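Side-chain contacts in (R)-specific secondary-alkylsulfatase (Pseudomonas sp., PDB 4AXH), which hydrolyses (R)-secondary-alkyl sulfates with strict inversion of configuration, using two zinc ions, to give (S)-secondary alcohols and sulfate: residues D310-A315 with R366-D371; L622-A627 with K640-F645. All coordinates share one frame; numbering follows the deposited sequence.

Contact 1: D310-A315 with R366-D371; sequences DNAPPA and RTYLAD. With ZN (zinc ion), chain D; ZN (zinc ion), chain C.
Y368 reaches out from helix 362-388 and sets its phenol end against the backbone from A312 to P314. The carbonyl oxygen of A312 lies at the edge of the ring, in its plane, with A312 O 2.7 Å from Y368 OH. The methyl group of A312 also packs near the ring, A312 CB being 4.3 Å from Y368 CE1. Beyond the hydroxyl sits the second proline: P314 CD is 3.6 Å from Y368 OH, and the pyrrolidine ring lies aslant to the phenol. P314 N, 3.1 Å from Y368 OH, carries no hydrogen to share, so this approach is packing and not a hydrogen bond. The tyrosine gets there because CG stands anti to its backbone N (chi1 -180°), which extends the ring away from the helix toward the loop. Outside the two segments, Q353 NE2 hydrogen-bonds to Y368 OH, so this buried hydroxyl has a polar partner two residues before H355, a zinc ligand. The loop itself is bent by an inverse gamma turn centred on P314, where A315 N donates to P313 O at 2.8 Å. Its other end leads through N311, whose carbonyl oxygen accepts a bond from W333 NE1, to D310. There a single carboxylate oxygen bridges both metals: D310 OD2 is 2.1 Å from one zinc ion and 2.2 Å from the other, and a water also spans the pair. H179, H181 and E291 complete one site, D183, H184 and H355 the other, the binuclear arrangement of the metallo-beta-lactamase superfamily. Helix 362-388 thus meets the loop that carries the bridging aspartate a few residues beyond it, and the two zinc ions probably polarise the water they share.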
ATOM      1  N   ASP A 310       5.883  18.338   9.652  1.00 24.07           N
ATOM      2  CA  ASP A 310       5.766  17.050  10.379  1.00 23.96           C
ATOM      3  C   ASP A 310       6.694  15.970   9.783  1.00 30.85           C
ATOM      4  O   ASP A 310       6.511  14.765  10.059  1.00 28.06           O
ATOM      5  CB  ASP A 310       4.337  16.510  10.318  1.00 24.60           C
ATOM      6  CG  ASP A 310       3.265  17.407  10.865  1.00 27.20           C
ATOM      7  OD1 ASP A 310       3.601  18.533  11.318  1.00 28.50           O
ATOM      8  OD2 ASP A 310       2.080  16.986  10.847  1.00 24.48           O
ATOM      9  N   ASN A 311       7.677  16.417   8.946  1.00 29.50           N
ATOM     10  CA  ASN A 311       8.607  15.540   8.268  1.00 29.27           C
ATOM     11  C   ASN A 311       9.654  14.883   9.150  1.00 31.92           C
ATOM     12  O   ASN A 311      10.204  13.839   8.764  1.00 31.63           O
ATOM     13  CB  ASN A 311       9.244  16.268   7.101  1.00 29.87           C
ATOM     14  CG  ASN A 311       8.210  16.693   6.121  1.00 46.09           C
ATOM     15  OD1 ASN A 311       7.348  15.900   5.724  1.00 40.60           O
ATOM     16  ND2 ASN A 311       8.214  17.971   5.799  1.00 40.29           N
ATOM     17  N   ALA A 312       9.955  15.487  10.310  1.00 26.95           N
ATOM     18  CA  ALA A 312      10.957  14.923  11.195  1.00 26.66           C
ATOM     19  C   ALA A 312      10.670  15.295  12.638  1.00 28.73           C
ATOM     20  O   ALA A 312      11.458  16.011  13.252  1.00 29.38           O
ATOM     21  CB  ALA A 312      12.347  15.394  10.773  1.00 27.57           C
ATOM     22  N   PRO A 313       9.567  14.799  13.232  1.00 23.90           N
ATOM     23  CA  PRO A 313       9.276  15.169  14.627  1.00 23.57           C
ATOM     24  C   PRO A 313      10.064  14.351  15.669  1.00 26.94           C
ATOM     25  O   PRO A 313      10.644  13.319  15.328  1.00 26.84           O
ATOM     26  CB  PRO A 313       7.763  14.940  14.713  1.00 24.58           C
ATOM     27  CG  PRO A 313       7.488  13.830  13.781  1.00 27.15           C
ATOM     28  CD  PRO A 313       8.515  13.909  12.687  1.00 23.59           C
ATOM     29  N   PRO A 314      10.067  14.775  16.947  1.00 23.07           N
ATOM     30  CA  PRO A 314      10.828  14.055  17.990  1.00 21.86           C
ATOM     31  C   PRO A 314      10.171  12.788  18.537  1.00 26.37           C
ATOM     32  O   PRO A 314      10.025  12.628  19.762  1.00 24.34           O
ATOM     33  CB  PRO A 314      11.021  15.096  19.097  1.00 23.22           C
ATOM     34  CG  PRO A 314      10.411  16.334  18.626  1.00 28.59           C
ATOM     35  CD  PRO A 314       9.489  16.006  17.497  1.00 25.53           C
ATOM     36  N   ALA A 315       9.794  11.882  17.611  1.00 23.13           N
ATOM     37  CA  ALA A 315       9.195  10.558  17.796  1.00 22.28           C
ATOM     38  C   ALA A 315       9.129   9.927  16.429  1.00 28.72           C
ATOM     39  O   ALA A 315       9.160  10.644  15.425  1.00 31.18           O
ATOM     40  CB  ALA A 315       7.780  10.680  18.364  1.00 22.41           C
ATOM     41  N   ARG A 366      22.078  19.018  12.879  1.00 32.64           N
ATOM     42  CA  ARG A 366      22.698  18.135  11.869  1.00 32.30           C
ATOM     43  C   ARG A 366      22.657  16.656  12.276  1.00 34.42           C
ATOM     44  O   ARG A 366      22.388  15.797  11.428  1.00 33.30           O
ATOM     45  CB  ARG A 366      24.134  18.553  11.592  1.00 32.64           C
ATOM     46  CG  ARG A 366      24.252  19.684  10.617  1.00 39.27           C
ATOM     47  CD  ARG A 366      25.660  20.247  10.656  1.00 46.71           C
ATOM     48  NE  ARG A 366      25.587  21.700  10.618  1.00 60.23           N
ATOM     49  CZ  ARG A 366      26.189  22.512  11.471  1.00 59.45           C
ATOM     50  NH1 ARG A 366      26.980  22.020  12.419  1.00 31.20           N
ATOM     51  NH2 ARG A 366      26.035  23.825  11.366  1.00 48.93           N
ATOM     52  N   THR A 367      22.918  16.365  13.581  1.00 28.94           N
ATOM     53  CA  THR A 367      22.846  15.021  14.138  1.00 27.43           C
ATOM     54  C   THR A 367      21.370  14.566  14.101  1.00 30.52           C
ATOM     55  O   THR A 367      21.102  13.432  13.730  1.00 31.97           O
ATOM     56  CB  THR A 367      23.393  15.022  15.584  1.00 31.32           C
ATOM     57  OG1 THR A 367      24.782  15.321  15.556  1.00 34.87           O
ATOM     58  CG2 THR A 367      23.128  13.698  16.356  1.00 17.65           C
ATOM     59  N   TYR A 368      20.428  15.452  14.487  1.00 23.69           N
ATOM     60  CA  TYR A 368      18.998  15.161  14.541  1.00 21.66           C
ATOM     61  C   TYR A 368      18.506  14.773  13.149  1.00 25.68           C
ATOM     62  O   TYR A 368      18.013  13.658  12.988  1.00 26.26           O
ATOM     63  CB  TYR A 368      18.261  16.355  15.161  1.00 21.30           C
ATOM     64  CG  TYR A 368      16.760  16.221  15.295  1.00 22.26           C
ATOM     65  CD1 TYR A 368      15.911  16.502  14.219  1.00 21.95           C
ATOM     66  CD2 TYR A 368      16.173  15.949  16.524  1.00 22.57           C
ATOM     67  CE1 TYR A 368      14.526  16.430  14.350  1.00 21.03           C
ATOM     68  CE2 TYR A 368      14.785  15.861  16.661  1.00 20.33           C
ATOM     69  CZ  TYR A 368      13.969  16.139  15.577  1.00 27.77           C
ATOM     70  OH  TYR A 368      12.598  16.099  15.701  1.00 35.45           O
ATOM     71  N   LEU A 369      18.770  15.603  12.138  1.00 22.54           N
ATOM     72  CA  LEU A 369      18.416  15.326  10.747  1.00 23.89           C
ATOM     73  C   LEU A 369      18.972  14.032  10.214  1.00 31.47           C
ATOM     74  O   LEU A 369      18.224  13.233   9.659  1.00 34.89           O
ATOM     75  CB  LEU A 369      18.789  16.486   9.826  1.00 24.66           C
ATOM     76  CG  LEU A 369      17.904  17.713   9.966  1.00 29.50           C
ATOM     77  CD1 LEU A 369      18.319  18.779   8.988  1.00 31.28           C
ATOM     78  CD2 LEU A 369      16.429  17.331   9.833  1.00 25.12           C
ATOM     79  N   ALA A 370      20.261  13.780  10.421  1.00 28.16           N
ATOM     80  CA  ALA A 370      20.889  12.563   9.960  1.00 27.60           C
ATOM     81  C   ALA A 370      20.310  11.342  10.643  1.00 33.01           C
ATOM     82  O   ALA A 370      20.130  10.326   9.981  1.00 34.87           O
ATOM     83  CB  ALA A 370      22.373  12.644  10.180  1.00 29.12           C
ATOM     84  N   ASP A 371      19.963  11.432  11.948  1.00 29.48           N
ATOM     85  CA  ASP A 371      19.343  10.327  12.714  1.00 27.99           C
ATOM     86  C   ASP A 371      17.950  10.024  12.140  1.00 29.59           C
ATOM     87  O   ASP A 371      17.635   8.856  11.911  1.00 28.60           O
ATOM     88  CB  ASP A 371      19.248  10.671  14.215  1.00 28.78           C
ATOM     89  CG  ASP A 371      20.553  10.666  15.012  1.00 35.65           C
ATOM     90  OD1 ASP A 371      21.596  10.315  14.448  1.00 34.53           O
ATOM     91  OD2 ASP A 371      20.519  10.999  16.206  1.00 44.51           O
TER
HETATM   92 ZN    ZN D 701       0.849  16.163   9.242  1.00 39.46          ZN
HETATM   93 ZN    ZN C 700       0.523  17.670  12.157  1.00 33.36          ZN
HETATM   94  O   HOH W   1      -0.451  16.312  10.868  1.00 31.68           O

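Contact 2: L622-A627 with K640-F645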
ATOM      1  N   LEU A 622     -32.245  20.270   2.511  1.00102.80           N
ATOM      2  CA  LEU A 622     -33.211  20.337   1.407  1.00102.38           C
ATOM      3  C   LEU A 622     -33.558  18.933   0.889  1.00105.89           C
ATOM      4  O   LEU A 622     -32.685  18.092   0.691  1.00104.81           O
ATOM      5  CB  LEU A 622     -32.685  21.239   0.269  1.00102.57           C
ATOM      6  CG  LEU A 622     -33.457  21.286  -1.063  1.00107.51           C
ATOM      7  CD1 LEU A 622     -34.754  22.075  -0.941  1.00107.67           C
ATOM      8  CD2 LEU A 622     -32.604  21.903  -2.137  1.00110.18           C
ATOM      9  N   ASP A 623     -34.849  18.706   0.686  1.00104.05           N
ATOM     10  CA  ASP A 623     -35.456  17.462   0.239  1.00104.94           C
ATOM     11  C   ASP A 623     -35.550  17.440  -1.296  1.00109.79           C
ATOM     12  O   ASP A 623     -35.609  18.503  -1.914  1.00109.43           O
ATOM     13  CB  ASP A 623     -36.847  17.383   0.907  1.00107.60           C
ATOM     14  CG  ASP A 623     -37.780  16.270   0.478  1.00124.93           C
ATOM     15  OD1 ASP A 623     -37.335  15.097   0.445  1.00127.17           O
ATOM     16  OD2 ASP A 623     -38.979  16.558   0.253  1.00131.95           O
ATOM     17  N   LEU A 624     -35.547  16.237  -1.908  1.00107.39           N
ATOM     18  CA  LEU A 624     -35.653  16.074  -3.364  1.00107.88           C
ATOM     19  C   LEU A 624     -36.984  16.627  -3.955  1.00113.79           C
ATOM     20  O   LEU A 624     -36.889  17.580  -4.730  1.00113.30           O
ATOM     21  CB  LEU A 624     -35.380  14.612  -3.822  1.00107.82           C
ATOM     22  CG  LEU A 624     -34.336  14.395  -4.919  1.00111.91           C
ATOM     23  CD1 LEU A 624     -34.129  12.912  -5.199  1.00111.77           C
ATOM     24  CD2 LEU A 624     -34.710  15.142  -6.193  1.00114.02           C
ATOM     25  N   PRO A 625     -38.215  16.123  -3.617  1.00111.89           N
ATOM     26  CA  PRO A 625     -39.431  16.721  -4.217  1.00112.14           C
ATOM     27  C   PRO A 625     -39.665  18.200  -3.875  1.00116.50           C
ATOM     28  O   PRO A 625     -40.204  18.932  -4.710  1.00116.39           O
ATOM     29  CB  PRO A 625     -40.562  15.802  -3.750  1.00113.75           C
ATOM     30  CG  PRO A 625     -40.040  15.131  -2.555  1.00117.85           C
ATOM     31  CD  PRO A 625     -38.566  14.990  -2.733  1.00113.29           C
ATOM     32  N   THR A 626     -39.207  18.645  -2.679  1.00112.62           N
ATOM     33  CA  THR A 626     -39.258  20.037  -2.211  1.00112.31           C
ATOM     34  C   THR A 626     -38.454  20.920  -3.186  1.00116.33           C
ATOM     35  O   THR A 626     -38.912  22.007  -3.549  1.00115.94           O
ATOM     36  CB  THR A 626     -38.714  20.103  -0.772  1.00121.66           C
ATOM     37  OG1 THR A 626     -39.534  19.299   0.077  1.00122.45           O
ATOM     38  CG2 THR A 626     -38.626  21.523  -0.223  1.00120.11           C
ATOM     39  N   ALA A 627     -37.275  20.422  -3.623  1.00113.10           N
ATOM     40  CA  ALA A 627     -36.371  21.078  -4.570  1.00112.88           C
ATOM     41  C   ALA A 627     -36.959  21.120  -5.969  1.00115.74           C
ATOM     42  O   ALA A 627     -36.806  22.140  -6.645  1.00115.02           O
ATOM     43  CB  ALA A 627     -35.036  20.361  -4.596  1.00113.73           C
ATOM     44  N   LYS A 640     -38.823  10.119 -12.532  1.00 90.42           N
ATOM     45  CA  LYS A 640     -39.053   9.071 -11.533  1.00 89.56           C
ATOM     46  C   LYS A 640     -37.723   8.398 -11.095  1.00 92.09           C
ATOM     47  O   LYS A 640     -37.583   8.009  -9.930  1.00 91.34           O
ATOM     48  CB  LYS A 640     -40.057   8.041 -12.121  1.00 91.48           C
ATOM     49  CG  LYS A 640     -40.196   6.685 -11.397  1.00 93.15           C
ATOM     50  CD  LYS A 640     -40.793   5.586 -12.298  1.00 93.29           C
ATOM     51  CE  LYS A 640     -39.752   4.730 -12.996  1.00 99.15           C
ATOM     52  NZ  LYS A 640     -39.123   3.729 -12.084  1.00103.17           N
ATOM     53  N   LYS A 641     -36.755   8.285 -12.032  1.00 87.70           N
ATOM     54  CA  LYS A 641     -35.463   7.619 -11.825  1.00 86.65           C
ATOM     55  C   LYS A 641     -34.529   8.282 -10.809  1.00 88.28           C
ATOM     56  O   LYS A 641     -33.658   7.600 -10.279  1.00 87.97           O
ATOM     57  CB  LYS A 641     -34.737   7.338 -13.157  1.00 88.72           C
ATOM     58  CG  LYS A 641     -35.515   6.517 -14.184  1.00 94.83           C
ATOM     59  CD  LYS A 641     -35.174   5.036 -14.132  1.00101.19           C
ATOM     60  CE  LYS A 641     -36.041   4.220 -15.055  1.00109.85           C
ATOM     61  NZ  LYS A 641     -35.827   2.765 -14.855  1.00118.75           N
ATOM     62  N   LEU A 642     -34.705   9.581 -10.517  1.00 83.07           N
ATOM     63  CA  LEU A 642     -33.852  10.254  -9.541  1.00 81.93           C
ATOM     64  C   LEU A 642     -34.180   9.785  -8.139  1.00 86.14           C
ATOM     65  O   LEU A 642     -33.280   9.333  -7.430  1.00 86.12           O
ATOM     66  CB  LEU A 642     -33.909  11.787  -9.639  1.00 81.40           C
ATOM     67  CG  LEU A 642     -32.835  12.539  -8.848  1.00 85.39           C
ATOM     68  CD1 LEU A 642     -31.438  12.141  -9.303  1.00 85.25           C
ATOM     69  CD2 LEU A 642     -32.992  14.035  -9.005  1.00 87.29           C
ATOM     70  N   GLY A 643     -35.462   9.853  -7.779  1.00 82.19           N
ATOM     71  CA  GLY A 643     -35.957   9.415  -6.479  1.00 82.27           C
ATOM     72  C   GLY A 643     -35.667   7.949  -6.232  1.00 86.93           C
ATOM     73  O   GLY A 643     -35.357   7.554  -5.100  1.00 85.85           O
ATOM     74  N   GLU A 644     -35.751   7.148  -7.322  1.00 84.27           N
ATOM     75  CA  GLU A 644     -35.463   5.716  -7.387  1.00 84.62           C
ATOM     76  C   GLU A 644     -33.988   5.519  -7.016  1.00 87.29           C
ATOM     77  O   GLU A 644     -33.679   4.735  -6.111  1.00 87.48           O
ATOM     78  CB  GLU A 644     -35.738   5.197  -8.824  1.00 86.64           C
ATOM     79  CG  GLU A 644     -35.558   3.695  -9.025  1.00103.30           C
ATOM     80  CD  GLU A 644     -35.841   3.141 -10.416  1.00137.56           C
ATOM     81  OE1 GLU A 644     -36.432   3.864 -11.253  1.00129.55           O
ATOM     82  OE2 GLU A 644     -35.485   1.965 -10.660  1.00139.75           O
ATOM     83  N   PHE A 645     -33.091   6.273  -7.690  1.00 81.90           N
ATOM     84  CA  PHE A 645     -31.655   6.223  -7.461  1.00 80.57           C
ATOM     85  C   PHE A 645     -31.299   6.521  -6.002  1.00 82.12           C
ATOM     86  O   PHE A 645     -30.579   5.735  -5.394  1.00 81.96           O
ATOM     87  CB  PHE A 645     -30.906   7.136  -8.452  1.00 82.11           C
ATOM     88  CG  PHE A 645     -29.473   7.428  -8.091  1.00 83.29           C
ATOM     89  CD1 PHE A 645     -28.544   6.397  -7.970  1.00 86.19           C
ATOM     90  CD2 PHE A 645     -29.048   8.733  -7.877  1.00 85.43           C
ATOM     91  CE1 PHE A 645     -27.223   6.666  -7.615  1.00 87.03           C
ATOM     92  CE2 PHE A 645     -27.725   9.003  -7.524  1.00 88.17           C
ATOM     93  CZ  PHE A 645     -26.822   7.967  -7.395  1.00 86.25           C
TER
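Apolar packing across this contact rests on L624, at the start of helix 624-630, whose branched end fits against L642 of helix 640-646. The two side chains meet aslant, methyl to methyl at L624 CD2 and L642 CD2 (3.5 Å), while the other branch, L624 CD1, lies 3.9 Å from the branch carbon L642 CG. CG of L642 is anti to the backbone N (chi1 -168°), which lays the branched end of this residue against L624. L624 CD1 also lies 4.1 Å from G643 CA. Both helices belong to the Alkyl sulfatase C-terminal region, of the SCP2 clan, where they flank strand 634-637 in sequence and L642 also packs on L572 and W574 of strand 570-576 and V607 of strand 605-609. The leucine pair therefore joins one helix to another beside the five-stranded sheet.

The polar side chains pair within their own segment or with residues elsewhere, not across the contact. D623 occupies the N-cap of helix 624-630, and D623 OD2 accepts the bond from T626 OG1 (2.8 Å) on the lone pair that points away from its other carboxylate oxygen. On the second helix K640 NZ approaches E644 OE1 to 2.8 Å from above the carboxylate plane, 49° out of it, in a salt bridge, with K641 making a longer one to the same oxygen. The other oxygen, E644 OE2, is hydrogen-bonded to H568.

Overall arrangement
The two contacts lie on opposite sides of the chain's centre, 54 Å apart between their centres and about 35 Å between nearest atoms, and do not touch. They follow one another along the chain: contact 1 closes at D371 well before contact 2 opens at L622. Contact 1 ties the loop after strand 305-307 of the six-stranded sheet to helix 362-388, close to the zinc site. Contact 2 joins two short helices of the C-terminal region, remote from the annotated sites. Within one chain they share no helix, strand or sheet, yet in the homodimer the C-terminal region of the second subunit reaches contact 1 through its R588, which forms a salt bridge with D371.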